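PDB 4ECO: uncharacterized protein from Bacteroides eggerthii DSM 20697, which is of unknown function but, as a leucine-rich repeat protein, probably binds other proteins. Local coordinates for residues L515-P529 / S535-D548. Numbering follows the deposited sequence.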
# COMPACT_ATOMS: atom_id res chain seq x y z
N LEU A 515 -3.37 8.67 28.47
CA LEU A 515 -3.46 9.58 27.34
C LEU A 515 -2.13 10.33 27.13
O LEU A 515 -1.56 10.82 28.09
CB LEU A 515 -4.62 10.56 27.53
CG LEU A 515 -4.89 11.50 26.33
CD1 LEU A 515 -5.34 10.73 25.11
CD2 LEU A 515 -5.89 12.59 26.71
N VAL A 516 -1.63 10.39 25.87
CA VAL A 516 -0.35 11.04 25.58
C VAL A 516 -0.60 12.30 24.72
O VAL A 516 -0.05 13.37 25.01
CB VAL A 516 0.65 10.04 24.92
CG1 VAL A 516 1.85 10.75 24.32
CG2 VAL A 516 1.11 9.00 25.92
N GLY A 517 -1.43 12.17 23.69
CA GLY A 517 -1.73 13.26 22.78
C GLY A 517 -3.19 13.40 22.42
O GLY A 517 -3.88 12.41 22.17
N ILE A 518 -3.64 14.63 22.39
CA ILE A 518 -4.99 14.97 21.99
C ILE A 518 -4.93 16.27 21.15
O ILE A 518 -4.28 17.25 21.54
CB ILE A 518 -5.98 15.04 23.18
CG1 ILE A 518 -7.44 15.25 22.69
CG2 ILE A 518 -5.55 16.04 24.25
CD1 ILE A 518 -8.50 14.76 23.66
N ASP A 519 -5.57 16.23 19.97
CA ASP A 519 -5.61 17.42 19.13
C ASP A 519 -7.05 17.80 18.84
O ASP A 519 -7.76 17.10 18.16
CB ASP A 519 -4.82 17.25 17.84
CG ASP A 519 -4.36 18.57 17.24
OD1 ASP A 519 -5.06 19.59 17.44
OD2 ASP A 519 -3.32 18.57 16.54
N LEU A 520 -7.47 18.91 19.43
CA LEU A 520 -8.81 19.47 19.28
C LEU A 520 -8.77 20.74 18.41
O LEU A 520 -9.71 21.55 18.44
CB LEU A 520 -9.40 19.80 20.68
CG LEU A 520 -9.43 18.66 21.72
CD1 LEU A 520 -9.67 19.20 23.08
CD2 LEU A 520 -10.47 17.61 21.36
N SER A 521 -7.68 20.93 17.64
CA SER A 521 -7.53 22.09 16.79
C SER A 521 -8.62 22.11 15.73
O SER A 521 -9.00 21.04 15.21
CB SER A 521 -6.16 22.13 16.14
OG SER A 521 -5.15 22.39 17.10
N TYR A 522 -9.15 23.33 15.45
CA TYR A 522 -10.21 23.57 14.46
C TYR A 522 -11.52 22.96 14.93
O TYR A 522 -12.04 22.03 14.33
CB TYR A 522 -9.83 23.04 13.08
CG TYR A 522 -8.63 23.77 12.52
CD1 TYR A 522 -8.79 24.96 11.82
CD2 TYR A 522 -7.34 23.27 12.70
CE1 TYR A 522 -7.69 25.63 11.29
CE2 TYR A 522 -6.23 23.94 12.18
CZ TYR A 522 -6.41 25.14 11.49
OH TYR A 522 -5.38 25.86 10.94
N ASN A 523 -12.03 23.52 16.02
CA ASN A 523 -13.26 23.11 16.63
C ASN A 523 -14.01 24.36 17.14
O ASN A 523 -13.71 25.46 16.69
CB ASN A 523 -13.01 22.06 17.72
CG ASN A 523 -13.05 20.66 17.16
OD1 ASN A 523 -14.11 20.16 16.78
ND2 ASN A 523 -11.90 20.00 17.08
N SER A 524 -15.00 24.20 18.01
CA SER A 524 -15.83 25.34 18.38
C SER A 524 -15.91 25.57 19.89
O SER A 524 -16.88 26.16 20.35
CB SER A 524 -17.23 25.15 17.82
OG SER A 524 -17.14 24.92 16.42
N PHE A 525 -14.89 25.18 20.64
CA PHE A 525 -14.86 25.39 22.08
C PHE A 525 -14.80 26.86 22.42
O PHE A 525 -13.96 27.58 21.86
CB PHE A 525 -13.63 24.69 22.72
CG PHE A 525 -13.73 23.18 22.71
CD1 PHE A 525 -14.47 22.51 23.69
CD2 PHE A 525 -13.12 22.44 21.71
CE1 PHE A 525 -14.59 21.11 23.66
CE2 PHE A 525 -13.25 21.05 21.67
CZ PHE A 525 -13.98 20.39 22.65
N SER A 526 -15.67 27.29 23.34
CA SER A 526 -15.68 28.64 23.92
C SER A 526 -15.26 28.54 25.39
O SER A 526 -14.65 29.48 25.94
CB SER A 526 -17.04 29.30 23.75
OG SER A 526 -18.04 28.36 24.09
N LYS A 527 -15.55 27.36 26.00
CA LYS A 527 -15.18 26.92 27.35
C LYS A 527 -14.12 25.86 27.20
O LYS A 527 -14.37 24.84 26.54
CB LYS A 527 -16.39 26.38 28.14
CG LYS A 527 -16.08 26.11 29.63
CD LYS A 527 -16.89 24.96 30.23
CE LYS A 527 -18.27 25.35 30.73
NZ LYS A 527 -18.23 26.13 32.01
N PHE A 528 -12.95 26.07 27.81
CA PHE A 528 -11.82 25.16 27.68
C PHE A 528 -12.12 23.72 28.16
O PHE A 528 -12.47 23.51 29.32
CB PHE A 528 -10.58 25.69 28.43
CG PHE A 528 -9.29 25.15 27.84
CD1 PHE A 528 -8.86 23.86 28.13
CD2 PHE A 528 -8.54 25.91 26.95
CE1 PHE A 528 -7.71 23.34 27.54
CE2 PHE A 528 -7.39 25.40 26.38
CZ PHE A 528 -6.98 24.13 26.69
N PRO A 529 -11.92 22.70 27.27
CA PRO A 529 -12.10 21.30 27.70
C PRO A 529 -10.89 20.88 28.54
O PRO A 529 -9.87 20.41 28.02
CB PRO A 529 -12.23 20.53 26.39
CG PRO A 529 -11.45 21.34 25.40
CD PRO A 529 -11.48 22.77 25.86
N SER A 535 -4.74 13.79 32.99
CA SER A 535 -3.74 12.77 32.75
C SER A 535 -2.35 13.20 33.24
O SER A 535 -1.93 14.36 33.02
CB SER A 535 -3.69 12.45 31.26
OG SER A 535 -2.57 11.64 30.96
N SER A 536 -1.65 12.26 33.89
CA SER A 536 -0.29 12.49 34.35
C SER A 536 0.72 12.15 33.24
O SER A 536 1.90 12.45 33.38
CB SER A 536 -0.00 11.65 35.59
OG SER A 536 0.13 10.27 35.26
N THR A 537 0.25 11.51 32.13
CA THR A 537 1.08 11.05 31.01
C THR A 537 1.02 11.95 29.76
O THR A 537 1.89 11.83 28.89
CB THR A 537 0.66 9.63 30.59
OG1 THR A 537 -0.75 9.63 30.40
CG2 THR A 537 1.01 8.59 31.63
N LEU A 538 0.00 12.85 29.68
CA LEU A 538 -0.24 13.77 28.56
C LEU A 538 0.99 14.58 28.24
O LEU A 538 1.48 15.30 29.09
CB LEU A 538 -1.42 14.71 28.87
CG LEU A 538 -1.83 15.66 27.77
CD1 LEU A 538 -2.60 14.94 26.67
CD2 LEU A 538 -2.66 16.76 28.32
N LYS A 539 1.47 14.44 26.99
CA LYS A 539 2.65 15.10 26.44
C LYS A 539 2.28 16.29 25.53
O LYS A 539 3.03 17.27 25.51
CB LYS A 539 3.49 14.09 25.64
CG LYS A 539 4.86 13.79 26.24
CD LYS A 539 5.74 13.03 25.26
CE LYS A 539 5.45 11.55 25.25
NZ LYS A 539 5.90 10.90 23.99
N GLY A 540 1.19 16.18 24.78
CA GLY A 540 0.77 17.24 23.86
C GLY A 540 -0.72 17.53 23.79
O GLY A 540 -1.54 16.61 23.79
N PHE A 541 -1.05 18.82 23.66
CA PHE A 541 -2.42 19.34 23.59
C PHE A 541 -2.52 20.41 22.51
O PHE A 541 -1.73 21.36 22.49
CB PHE A 541 -2.83 19.93 24.96
CG PHE A 541 -4.32 20.10 25.14
CD1 PHE A 541 -4.96 21.25 24.67
CD2 PHE A 541 -5.08 19.12 25.75
CE1 PHE A 541 -6.35 21.40 24.81
CE2 PHE A 541 -6.47 19.27 25.90
CZ PHE A 541 -7.09 20.41 25.45
N GLY A 542 -3.50 20.25 21.62
CA GLY A 542 -3.77 21.17 20.52
C GLY A 542 -5.19 21.69 20.59
O GLY A 542 -6.14 20.91 20.72
N ILE A 543 -5.34 23.03 20.55
CA ILE A 543 -6.64 23.68 20.62
C ILE A 543 -6.57 24.97 19.77
O ILE A 543 -7.21 25.97 20.08
CB ILE A 543 -7.13 23.90 22.11
CG1 ILE A 543 -8.65 24.18 22.22
CG2 ILE A 543 -6.24 24.82 22.99
CD1 ILE A 543 -9.37 23.12 22.86
N ARG A 544 -5.80 24.91 18.68
CA ARG A 544 -5.65 25.99 17.71
C ARG A 544 -6.96 26.29 16.96
O ARG A 544 -7.82 25.41 16.86
CB ARG A 544 -4.56 25.64 16.69
CG ARG A 544 -3.13 26.03 17.06
CD ARG A 544 -2.17 25.85 15.88
NE ARG A 544 -2.70 26.48 14.66
CZ ARG A 544 -2.46 27.73 14.29
NH1 ARG A 544 -1.66 28.50 15.00
NH2 ARG A 544 -3.02 28.21 13.19
N ASN A 545 -7.07 27.53 16.42
CA ASN A 545 -8.14 28.05 15.55
C ASN A 545 -9.57 27.63 15.96
O ASN A 545 -10.32 27.07 15.15
CB ASN A 545 -7.91 27.65 14.09
CG ASN A 545 -6.64 28.19 13.48
OD1 ASN A 545 -5.54 27.71 13.74
ND2 ASN A 545 -6.77 29.19 12.64
N GLN A 546 -10.00 27.97 17.18
CA GLN A 546 -11.38 27.67 17.60
C GLN A 546 -12.33 28.72 17.02
O GLN A 546 -12.14 29.92 17.23
CB GLN A 546 -11.53 27.59 19.14
CG GLN A 546 -10.66 26.53 19.80
CD GLN A 546 -10.94 25.15 19.29
OE1 GLN A 546 -11.97 24.57 19.56
NE2 GLN A 546 -9.98 24.59 18.58
N ARG A 547 -13.32 28.28 16.24
CA ARG A 547 -14.28 29.16 15.55
C ARG A 547 -15.72 28.64 15.61
O ARG A 547 -15.92 27.42 15.65
CB ARG A 547 -13.91 29.32 14.06
CG ARG A 547 -12.54 29.91 13.73
CD ARG A 547 -12.36 31.39 14.04
NE ARG A 547 -10.99 31.78 13.73
CZ ARG A 547 -9.97 31.59 14.56
NH1 ARG A 547 -10.17 31.09 15.77
NH2 ARG A 547 -8.74 31.93 14.19
N ASP A 548 -16.71 29.55 15.56
CA ASP A 548 -18.11 29.13 15.51
C ASP A 548 -18.58 29.15 14.04
O ASP A 548 -17.76 29.39 13.14
CB ASP A 548 -19.01 29.99 16.43
CG ASP A 548 -19.16 31.47 16.11
OD1 ASP A 548 -18.73 31.89 15.01
OD2 ASP A 548 -19.74 32.20 16.95
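Gln-546 reaches from one leucine-rich repeat coil into the turn of the one before it, its chain bent at chi2 (-58°) to bring the amide against the backbone of residues 520-525. Its OE1 takes the N-H of Phe-525 on a lone pair and lies at the edge of the Phe-525 ring. NE2 gives to Leu-520 O at 3.1 Å and also to Arg-544 O, which the N-H of Tyr-522 approaches from the opposite face. Asn-523 ND2 comes to Leu-520 O from the face opposite Gln-546 NE2, so two side-chain amides grip one buried carbonyl. The same asparagine bonds Leu-495 O through ND2 and Leu-500 N through OD1, in the manner of the asparagine ladder of this fold; Gln-546 takes the equivalent place in the next coil.

In one of its two modelled conformers the Asn-545 amide stacks on the Tyr-522 ring, planes 9° apart, with CB 3.8 Å from the ring centroid. Ser-521 OG gives to Asp-519 OD1 and receives the N-H of Arg-544, while the N-H of Ser-521 closes an Asx turn on the same OD1.

Strands 517-519 and 540-542 run parallel, their axes at 6°. Facing the solenoid core, Ile-518 lies alongside Phe-541, CG2 reaching CD2 at 3.5 Å, and Leu-520 CD1 meets CZ of the same ring. Phe-528 is nearly parallel to Phe-541 but slid aside, centroids 5.4 Å apart, while Ile-543 CD1 packs against Pro-529 CD. At the other end Leu-515 O accepts from Thr-537 OG1 at 2.7 Å, above its plane, and from Ser-535 OG within it.

Strands 492-494 and 570-572 continue the parallel ladder. Helix 160-168 covers the face bearing Asp-519, whose OD2 bonds Ser-159; from the same side Lys-539 NZ bonds Cys-165 O, and Val-516 touches Cys-165, joining the helix to both coils.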